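Vanadium-dependent bromoperoxidase (Corallina officinalis, PDB 1QHB) catalyses the vanadate-dependent bromination of organic substrates with bromide and hydrogen peroxide, working as a homododecamer. Local coordinates at residues R225-G230 with H551-Q556; L391-Y396 with L560-Q565; G484-A489 with N540-R545. One frame throughout, in Å; residues are numbered along the deposited sequence.

Contact 1 of 3, residues R225-G230 with H551-Q556; sequences RGILPG and HYFSDQ. With PO4 (phosphate ion), chain G.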
loop_
_atom_site.group_PDB
_atom_site.type_symbol
_atom_site.label_atom_id
_atom_site.label_comp_id
_atom_site.label_asym_id
_atom_site.label_seq_id
_atom_site.Cartn_x
_atom_site.Cartn_y
_atom_site.Cartn_z
ATOM N N ARG A 225 -24.981 -5.683 -51.748
ATOM C CA ARG A 225 -25.304 -4.913 -50.548
ATOM C C ARG A 225 -24.651 -5.556 -49.322
ATOM O O ARG A 225 -24.182 -6.680 -49.412
ATOM C CB ARG A 225 -26.829 -4.880 -50.335
ATOM C CG ARG A 225 -27.526 -4.096 -51.460
ATOM C CD ARG A 225 -28.913 -3.694 -51.007
ATOM N NE ARG A 225 -29.693 -3.100 -52.060
ATOM C CZ ARG A 225 -30.691 -2.221 -51.877
ATOM N NH1 ARG A 225 -31.016 -1.781 -50.678
ATOM N NH2 ARG A 225 -31.357 -1.791 -52.952
ATOM N N GLY A 226 -24.666 -4.831 -48.204
ATOM C CA GLY A 226 -24.096 -5.348 -46.954
ATOM C C GLY A 226 -25.306 -5.959 -46.215
ATOM O O GLY A 226 -26.399 -6.004 -46.800
ATOM N N ILE A 227 -25.115 -6.381 -44.981
ATOM C CA ILE A 227 -26.167 -7.005 -44.205
ATOM C C ILE A 227 -26.456 -6.307 -42.884
ATOM O O ILE A 227 -27.063 -6.918 -42.003
ATOM C CB ILE A 227 -25.793 -8.489 -43.873
ATOM C CG1 ILE A 227 -24.452 -8.550 -43.122
ATOM C CG2 ILE A 227 -25.778 -9.286 -45.153
ATOM C CD1 ILE A 227 -23.980 -9.963 -42.801
ATOM N N LEU A 228 -26.001 -5.091 -42.649
ATOM C CA LEU A 228 -26.347 -4.370 -41.440
ATOM C C LEU A 228 -27.848 -4.089 -41.553
ATOM O O LEU A 228 -28.313 -3.916 -42.648
ATOM C CB LEU A 228 -25.616 -3.009 -41.319
ATOM C CG LEU A 228 -24.103 -3.217 -41.203
ATOM C CD1 LEU A 228 -23.352 -1.927 -41.038
ATOM C CD2 LEU A 228 -23.799 -4.173 -40.044
ATOM N N PRO A 229 -28.562 -4.092 -40.450
ATOM C CA PRO A 229 -29.976 -3.830 -40.451
ATOM C C PRO A 229 -30.223 -2.460 -41.075
ATOM O O PRO A 229 -29.635 -1.484 -40.586
ATOM C CB PRO A 229 -30.418 -3.854 -38.983
ATOM C CG PRO A 229 -29.291 -4.503 -38.283
ATOM C CD PRO A 229 -28.026 -4.390 -39.088
ATOM N N GLY A 230 -31.068 -2.445 -42.099
ATOM C CA GLY A 230 -31.367 -1.132 -42.720
ATOM C C GLY A 230 -30.767 -1.084 -44.126
ATOM O O GLY A 230 -31.363 -0.429 -45.004
ATOM N N HIS A 551 -10.864 -5.061 -50.907
ATOM C CA HIS A 551 -11.263 -5.814 -49.734
ATOM C C HIS A 551 -12.230 -6.938 -50.117
ATOM O O HIS A 551 -12.905 -6.841 -51.159
ATOM C CB HIS A 551 -12.025 -4.911 -48.723
ATOM C CG HIS A 551 -11.024 -4.278 -47.790
ATOM N ND1 HIS A 551 -10.175 -5.017 -47.006
ATOM C CD2 HIS A 551 -10.670 -2.997 -47.631
ATOM C CE1 HIS A 551 -9.391 -4.181 -46.345
ATOM N NE2 HIS A 551 -9.649 -2.954 -46.713
ATOM N N TYR A 552 -12.393 -7.899 -49.231
ATOM C CA TYR A 552 -13.419 -8.921 -49.413
ATOM C C TYR A 552 -14.601 -8.641 -48.518
ATOM O O TYR A 552 -14.422 -7.916 -47.504
ATOM C CB TYR A 552 -12.887 -10.278 -48.936
ATOM C CG TYR A 552 -11.510 -10.654 -49.428
ATOM C CD1 TYR A 552 -10.357 -10.233 -48.775
ATOM C CD2 TYR A 552 -11.401 -11.470 -50.544
ATOM C CE1 TYR A 552 -9.096 -10.595 -49.205
ATOM C CE2 TYR A 552 -10.118 -11.868 -50.975
ATOM C CZ TYR A 552 -9.003 -11.416 -50.306
ATOM O OH TYR A 552 -7.778 -11.852 -50.760
ATOM N N PHE A 553 -15.750 -9.259 -48.730
ATOM C CA PHE A 553 -16.882 -9.070 -47.790
ATOM C C PHE A 553 -16.532 -9.249 -46.319
ATOM O O PHE A 553 -16.918 -8.436 -45.461
ATOM C CB PHE A 553 -17.986 -10.066 -48.189
ATOM C CG PHE A 553 -19.243 -9.781 -47.370
ATOM C CD1 PHE A 553 -20.114 -8.784 -47.739
ATOM C CD2 PHE A 553 -19.522 -10.520 -46.215
ATOM C CE1 PHE A 553 -21.260 -8.515 -47.002
ATOM C CE2 PHE A 553 -20.639 -10.241 -45.512
ATOM C CZ PHE A 553 -21.526 -9.251 -45.870
ATOM N N SER A 554 -15.870 -10.320 -45.911
ATOM C CA SER A 554 -15.568 -10.691 -44.537
ATOM C C SER A 554 -14.668 -9.679 -43.843
ATOM O O SER A 554 -14.828 -9.411 -42.635
ATOM C CB SER A 554 -14.918 -12.088 -44.453
ATOM O OG SER A 554 -13.771 -12.096 -45.339
ATOM N N ASP A 555 -13.782 -8.997 -44.544
ATOM C CA ASP A 555 -12.966 -7.955 -44.019
ATOM C C ASP A 555 -13.855 -6.811 -43.492
ATOM O O ASP A 555 -13.579 -6.185 -42.454
ATOM C CB ASP A 555 -12.125 -7.269 -45.132
ATOM C CG ASP A 555 -11.053 -8.131 -45.769
ATOM O OD1 ASP A 555 -10.651 -9.216 -45.238
ATOM O OD2 ASP A 555 -10.537 -7.613 -46.817
ATOM N N GLN A 556 -14.849 -6.452 -44.302
ATOM C CA GLN A 556 -15.746 -5.342 -43.985
ATOM C C GLN A 556 -16.668 -5.646 -42.811
ATOM O O GLN A 556 -16.743 -4.913 -41.805
ATOM C CB GLN A 556 -16.560 -4.938 -45.240
ATOM C CG GLN A 556 -15.700 -4.591 -46.439
ATOM C CD GLN A 556 -14.408 -3.884 -46.143
ATOM O OE1 GLN A 556 -13.440 -4.439 -45.654
ATOM N NE2 GLN A 556 -14.252 -2.605 -46.391
HETATM P P PO4 G . -8.459 0.084 -46.074
HETATM O O1 PO4 G . -8.036 -0.541 -47.356
HETATM O O2 PO4 G . -9.922 0.368 -46.051
HETATM O O3 PO4 G . -7.696 1.327 -45.870
HETATM O O4 PO4 G . -8.141 -0.922 -44.992
#
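Ile-227 and Phe-553 make a small apolar contact between the loop after helix 208-213 and the first turn of helix 553-574. The two side chains cross at about a right angle. Ile-227 CD1 comes in at the edge of the phenyl ring, near its plane, and lies 4.0 Å from Phe-553 CZ. Phe-553 CG is anti to the backbone N (chi1 -172°), and its CB already points toward the loop. Gly-226 CA also meets the ring edge, 4.3 Å from Phe-553 CE1. No hydrogen bond links the two segments.

Just before this helix, His-551 belongs to the vanadate site, where a phosphate, probably from the crystallisation liquor, is bound. His-551 NE2 donates to phosphate O4 at 3.1 Å and weakly to O1. At the ring's other nitrogen, ND1 gives a nearly straight 2.6 Å bond, in the ring plane, to Asp-555 OD2. Tyr-552 N reaches the same oxygen from the opposite face of the carboxylate. The two donors hold this oxygen, and the imidazole is held at both nitrogens, by Asp-555 and the phosphate.

Asp-555 also forms a salt bridge with Arg-404. Leu-228 rests on helix 530-548. Tyr-552 and Phe-553 pack on helix 153-167.

Contact 2 of 3, residues L391-Y396 with L560-Q565; sequences LKAVRY and LLLGEQ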
loop_
_atom_site.group_PDB
_atom_site.type_symbol
_atom_site.label_atom_id
_atom_site.label_comp_id
_atom_site.label_asym_id
_atom_site.label_seq_id
_atom_site.Cartn_x
_atom_site.Cartn_y
_atom_site.Cartn_z
ATOM N N LEU A 391 -8.665 2.668 -35.454
ATOM C CA LEU A 391 -7.614 2.312 -36.411
ATOM C C LEU A 391 -6.483 1.567 -35.702
ATOM O O LEU A 391 -5.936 0.615 -36.283
ATOM C CB LEU A 391 -7.037 3.523 -37.166
ATOM C CG LEU A 391 -7.952 4.176 -38.194
ATOM C CD1 LEU A 391 -7.394 5.548 -38.579
ATOM C CD2 LEU A 391 -8.012 3.228 -39.382
ATOM N N LYS A 392 -6.165 1.942 -34.476
ATOM C CA LYS A 392 -5.118 1.265 -33.738
ATOM C C LYS A 392 -5.498 -0.189 -33.552
ATOM O O LYS A 392 -4.658 -1.050 -33.825
ATOM C CB LYS A 392 -4.789 1.902 -32.386
ATOM C CG LYS A 392 -3.972 3.203 -32.477
ATOM C CD LYS A 392 -3.986 3.911 -31.129
ATOM C CE LYS A 392 -3.587 5.380 -31.263
ATOM N NZ LYS A 392 -3.317 5.903 -29.875
ATOM N N ALA A 393 -6.763 -0.464 -33.233
ATOM C CA ALA A 393 -7.198 -1.847 -33.096
ATOM C C ALA A 393 -7.122 -2.600 -34.415
ATOM O O ALA A 393 -6.648 -3.752 -34.440
ATOM C CB ALA A 393 -8.643 -1.918 -32.572
ATOM N N VAL A 394 -7.573 -1.975 -35.524
ATOM C CA VAL A 394 -7.545 -2.760 -36.782
ATOM C C VAL A 394 -6.125 -2.914 -37.292
ATOM O O VAL A 394 -5.883 -3.930 -37.991
ATOM C CB VAL A 394 -8.501 -2.192 -37.860
ATOM C CG1 VAL A 394 -7.868 -1.120 -38.705
ATOM C CG2 VAL A 394 -8.997 -3.308 -38.754
ATOM N N ARG A 395 -5.204 -2.037 -36.966
ATOM C CA ARG A 395 -3.809 -2.226 -37.388
ATOM C C ARG A 395 -3.165 -3.414 -36.689
ATOM O O ARG A 395 -2.380 -4.170 -37.209
ATOM C CB ARG A 395 -2.996 -0.919 -37.152
ATOM C CG ARG A 395 -3.395 0.168 -38.156
ATOM C CD ARG A 395 -2.641 0.022 -39.466
ATOM N NE ARG A 395 -3.395 0.619 -40.596
ATOM C CZ ARG A 395 -2.786 1.411 -41.485
ATOM N NH1 ARG A 395 -1.487 1.700 -41.347
ATOM N NH2 ARG A 395 -3.448 1.939 -42.493
ATOM N N TYR A 396 -3.502 -3.700 -35.439
ATOM C CA TYR A 396 -3.043 -4.838 -34.697
ATOM C C TYR A 396 -3.541 -6.094 -35.407
ATOM O O TYR A 396 -2.791 -7.041 -35.606
ATOM C CB TYR A 396 -3.502 -4.767 -33.241
ATOM C CG TYR A 396 -3.011 -5.942 -32.430
ATOM C CD1 TYR A 396 -1.645 -6.118 -32.166
ATOM C CD2 TYR A 396 -3.927 -6.857 -31.934
ATOM C CE1 TYR A 396 -1.211 -7.215 -31.414
ATOM C CE2 TYR A 396 -3.485 -7.940 -31.190
ATOM C CZ TYR A 396 -2.142 -8.118 -30.930
ATOM O OH TYR A 396 -1.781 -9.196 -30.153
ATOM N N LEU A 560 -16.602 -3.847 -39.119
ATOM C CA LEU A 560 -17.715 -3.044 -38.618
ATOM C C LEU A 560 -17.990 -3.481 -37.164
ATOM O O LEU A 560 -18.105 -2.593 -36.328
ATOM C CB LEU A 560 -18.976 -3.254 -39.493
ATOM C CG LEU A 560 -18.815 -2.561 -40.874
ATOM C CD1 LEU A 560 -19.815 -3.112 -41.871
ATOM C CD2 LEU A 560 -19.007 -1.076 -40.673
ATOM N N LEU A 561 -18.056 -4.786 -36.888
ATOM C CA LEU A 561 -18.298 -5.175 -35.503
ATOM C C LEU A 561 -17.185 -4.716 -34.550
ATOM O O LEU A 561 -17.498 -4.314 -33.427
ATOM C CB LEU A 561 -18.423 -6.708 -35.367
ATOM C CG LEU A 561 -19.509 -7.346 -36.229
ATOM C CD1 LEU A 561 -19.624 -8.844 -35.870
ATOM C CD2 LEU A 561 -20.835 -6.670 -36.040
ATOM N N LEU A 562 -15.937 -4.732 -35.007
ATOM C CA LEU A 562 -14.833 -4.320 -34.138
ATOM C C LEU A 562 -14.916 -2.843 -33.804
ATOM O O LEU A 562 -14.695 -2.486 -32.608
ATOM C CB LEU A 562 -13.480 -4.643 -34.770
ATOM C CG LEU A 562 -12.192 -4.240 -34.068
ATOM C CD1 LEU A 562 -12.002 -5.147 -32.850
ATOM C CD2 LEU A 562 -10.931 -4.309 -34.925
ATOM N N GLY A 563 -15.302 -2.002 -34.774
ATOM C CA GLY A 563 -15.343 -0.578 -34.510
ATOM C C GLY A 563 -16.484 -0.254 -33.571
ATOM O O GLY A 563 -16.436 0.712 -32.779
ATOM N N GLU A 564 -17.550 -1.017 -33.685
ATOM C CA GLU A 564 -18.699 -0.857 -32.794
ATOM C C GLU A 564 -18.241 -1.073 -31.345
ATOM O O GLU A 564 -18.635 -0.304 -30.464
ATOM C CB GLU A 564 -19.772 -1.915 -33.092
ATOM C CG GLU A 564 -20.981 -1.789 -32.169
ATOM C CD GLU A 564 -22.083 -2.753 -32.539
ATOM O OE1 GLU A 564 -21.816 -3.971 -32.596
ATOM O OE2 GLU A 564 -23.215 -2.316 -32.758
ATOM N N GLN A 565 -17.449 -2.122 -31.078
ATOM C CA GLN A 565 -16.966 -2.389 -29.727
ATOM C C GLN A 565 -16.077 -1.263 -29.181
ATOM O O GLN A 565 -15.999 -0.999 -27.969
ATOM C CB GLN A 565 -16.080 -3.662 -29.684
ATOM C CG GLN A 565 -16.803 -4.976 -29.933
ATOM C CD GLN A 565 -15.887 -6.166 -30.196
ATOM O OE1 GLN A 565 -14.975 -6.494 -29.446
ATOM N NE2 GLN A 565 -16.137 -6.875 -31.319
#
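Leu-562 faces Ala-393 and Val-394, and one methyl does the touching. Leu-562 CD2 lies 4.1 Å from Ala-393 CB, and both residues point their CB toward the opposite helix. The same methyl sits 4.1 Å from Val-394 N, so it rests against the backbone as well as the side chains. Its approach to Val-394 CB is looser, at 4.4 Å. No hydrogen bond crosses between the helices. The contact is buried, and its side-chain part is apolar.

With CG anti to the backbone N (chi1 177°) and chi2 at 72°, CD2 of Leu-562 is the methyl turned to Ala-393 and Val-394. The small Ala-393 lets the methyl come close to the helix surface. The nearest CA atoms, those of Val-394 and Leu-562, are 7.9 Å apart.

Further out, Val-142 of a loop also packs on Leu-562. Helix 484-499 touches both helices: Leu-391 meets Val-488, Val-394 meets Val-487, and Leu-560 meets Ala-489. Segment 391-396 of helix 376-402 also meets other subunits: Leu-391 and Arg-395 pack on Val-372 of a neighbouring subunit. Tyr-396 packs on Gly-2 of a third subunit. Lys-392 forms a salt bridge with Asp-133 of its own chain.

The vanadate site is not far away. The Val-394 side chain comes within about 4 Å, nearest atoms, of the side chain of Lys-398, which bonds the phosphate through NZ. Val-394 is equally near Gly-484. The contact thus joins helices 376-402 and 553-574 in the helical core that holds the anion, as in other vanadium-dependent haloperoxidases of the PAP2 type.

Contact 3 of 3, residues G484-A489 with N540-R545; sequences GHAVVA and NVAIGR. With PO4 (phosphate ion), chain G.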
loop_
_atom_site.group_PDB
_atom_site.type_symbol
_atom_site.label_atom_id
_atom_site.label_comp_id
_atom_site.label_asym_id
_atom_site.label_seq_id
_atom_site.Cartn_x
_atom_site.Cartn_y
_atom_site.Cartn_z
ATOM N N GLY A 484 -9.504 -0.348 -42.544
ATOM C CA GLY A 484 -9.510 0.946 -41.896
ATOM C C GLY A 484 -10.807 1.669 -42.150
ATOM O O GLY A 484 -11.389 2.270 -41.237
ATOM N N HIS A 485 -11.320 1.635 -43.379
ATOM C CA HIS A 485 -12.604 2.317 -43.677
ATOM C C HIS A 485 -13.757 1.716 -42.883
ATOM O O HIS A 485 -14.577 2.382 -42.259
ATOM C CB HIS A 485 -12.901 2.069 -45.198
ATOM C CG HIS A 485 -12.218 3.119 -46.023
ATOM N ND1 HIS A 485 -10.927 3.088 -46.477
ATOM C CD2 HIS A 485 -12.726 4.288 -46.483
ATOM C CE1 HIS A 485 -10.660 4.198 -47.144
ATOM N NE2 HIS A 485 -11.747 4.934 -47.196
ATOM N N ALA A 486 -13.847 0.384 -42.910
ATOM C CA ALA A 486 -14.923 -0.299 -42.193
ATOM C C ALA A 486 -14.788 -0.211 -40.679
ATOM O O ALA A 486 -15.830 -0.038 -40.020
ATOM C CB ALA A 486 -15.051 -1.721 -42.670
ATOM N N VAL A 487 -13.536 -0.182 -40.139
ATOM C CA VAL A 487 -13.499 -0.093 -38.671
ATOM C C VAL A 487 -13.977 1.267 -38.212
ATOM O O VAL A 487 -14.596 1.488 -37.175
ATOM C CB VAL A 487 -12.128 -0.474 -38.085
ATOM C CG1 VAL A 487 -11.111 0.682 -38.188
ATOM C CG2 VAL A 487 -12.312 -0.763 -36.590
ATOM N N VAL A 488 -13.625 2.308 -38.970
ATOM C CA VAL A 488 -13.996 3.672 -38.664
ATOM C C VAL A 488 -15.491 3.868 -38.877
ATOM O O VAL A 488 -16.135 4.549 -38.085
ATOM C CB VAL A 488 -13.179 4.678 -39.486
ATOM C CG1 VAL A 488 -13.738 6.093 -39.404
ATOM C CG2 VAL A 488 -11.721 4.658 -39.006
ATOM N N ALA A 489 -16.019 3.250 -39.946
ATOM C CA ALA A 489 -17.453 3.354 -40.219
ATOM C C ALA A 489 -18.188 2.834 -38.974
ATOM O O ALA A 489 -19.078 3.506 -38.451
ATOM C CB ALA A 489 -17.862 2.543 -41.463
ATOM N N ASN A 540 -22.235 1.284 -47.276
ATOM C CA ASN A 540 -21.867 1.850 -48.578
ATOM C C ASN A 540 -20.383 2.180 -48.662
ATOM O O ASN A 540 -19.642 1.924 -49.615
ATOM C CB ASN A 540 -22.637 3.154 -48.770
ATOM C CG ASN A 540 -24.114 3.092 -49.104
ATOM O OD1 ASN A 540 -24.744 4.143 -49.026
ATOM N ND2 ASN A 540 -24.696 1.962 -49.483
ATOM N N VAL A 541 -19.847 2.807 -47.585
ATOM C CA VAL A 541 -18.422 3.131 -47.600
ATOM C C VAL A 541 -17.579 1.872 -47.545
ATOM O O VAL A 541 -16.599 1.759 -48.284
ATOM C CB VAL A 541 -18.097 4.075 -46.442
ATOM C CG1 VAL A 541 -16.595 4.290 -46.292
ATOM C CG2 VAL A 541 -18.885 5.374 -46.636
ATOM N N ALA A 542 -17.893 0.878 -46.760
ATOM C CA ALA A 542 -17.151 -0.361 -46.606
ATOM C C ALA A 542 -17.221 -1.179 -47.885
ATOM O O ALA A 542 -16.158 -1.619 -48.355
ATOM C CB ALA A 542 -17.823 -1.178 -45.464
ATOM N N ILE A 543 -18.455 -1.334 -48.422
ATOM C CA ILE A 543 -18.597 -2.116 -49.657
ATOM C C ILE A 543 -18.002 -1.348 -50.843
ATOM O O ILE A 543 -17.448 -1.926 -51.779
ATOM C CB ILE A 543 -20.040 -2.495 -50.000
ATOM C CG1 ILE A 543 -20.753 -3.284 -48.923
ATOM C CG2 ILE A 543 -20.076 -3.220 -51.352
ATOM C CD1 ILE A 543 -20.190 -4.618 -48.503
ATOM N N GLY A 544 -17.979 -0.016 -50.787
ATOM C CA GLY A 544 -17.256 0.719 -51.830
ATOM C C GLY A 544 -15.815 0.208 -51.961
ATOM O O GLY A 544 -15.274 0.259 -53.064
ATOM N N ARG A 545 -15.119 -0.222 -50.877
ATOM C CA ARG A 545 -13.723 -0.641 -50.979
ATOM C C ARG A 545 -13.619 -1.972 -51.732
ATOM O O ARG A 545 -12.734 -2.203 -52.571
ATOM C CB ARG A 545 -12.988 -0.730 -49.641
ATOM C CG ARG A 545 -13.022 0.529 -48.769
ATOM C CD ARG A 545 -12.139 1.610 -49.343
ATOM N NE ARG A 545 -10.757 1.216 -49.118
ATOM C CZ ARG A 545 -9.677 1.855 -49.608
ATOM N NH1 ARG A 545 -9.896 2.923 -50.329
ATOM N NH2 ARG A 545 -8.490 1.372 -49.325
HETATM P P PO4 G . -8.459 0.084 -46.074
HETATM O O1 PO4 G . -8.036 -0.541 -47.356
HETATM O O2 PO4 G . -9.922 0.368 -46.051
HETATM O O3 PO4 G . -7.696 1.327 -45.870
HETATM O O4 PO4 G . -8.141 -0.922 -44.992
#
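The guanidinium of Arg-545 lies nearly parallel to the imidazole of His-485, offset toward its CE1 rim, with the two planes only 16° apart, and both groups bond the same phosphate. Arg-545 CD stands over the ring face, 3.6 Å from the centroid, in a CH-pi contact. His-485 ND1 and Arg-545 NE come close, but the angle is too poor for a hydrogen bond. Both donate to phosphate O2 instead, ND1 at 2.9 Å and NE only weakly. Arg-545 NH2 donates to O1 at 2.8 Å. The arginine chain bends at chi2 and chi3 (both -73°), which folds it back over the ring. Gly-484 N meets O4 at 2.9 Å from the first turn of its helix. All three residues belong to the vanadate site, and His-485 is probably an active-site residue. His-485 NE2 is hydrogen-bonded to Asp-333, which helps fix the ring. Replacing Arg-545 by a leucine would probably leave phosphate O1 without the NH2 bond and the imidazole without the arginine over its face.

Away from the phosphate, the helices meet at alanines. Ala-486 CB and Ala-542 CB are 4.0 Å apart, and the two segments run antiparallel at 172°. Val-541 CG1 meets the imidazole edge at CD2. Helix 553-574 packs on Ala-486 and Arg-545 through Gln-556. Helix 376-402 covers Val-487 and Val-488, and helix 337-349 covers Val-541 and Ala-489.

Overall arrangement
Contacts 1 and 3 both reach the phosphate, which occupies the vanadate site. Their centres lie about 9 Å apart. Gln-556 NE2 probably donates to Ala-542 O at 2.9 Å, and His-551 packs on Arg-545. Lys-398, Arg-406 and Ser-483 also hydrogen-bond the phosphate. Contact 2 does not touch the phosphate; its centre is about 12 Å from that of contact 3. Between these two, Gly-563 CA meets Val-487 CG2 at 3.7 Å, and Leu-391 packs on Gly-484. Contacts 1 and 2 share helix 553-574 and meet where Leu-228 CD1 lies 3.8 Å from Leu-560 CD1. Contact 3 is nested within the loops closed by the other two.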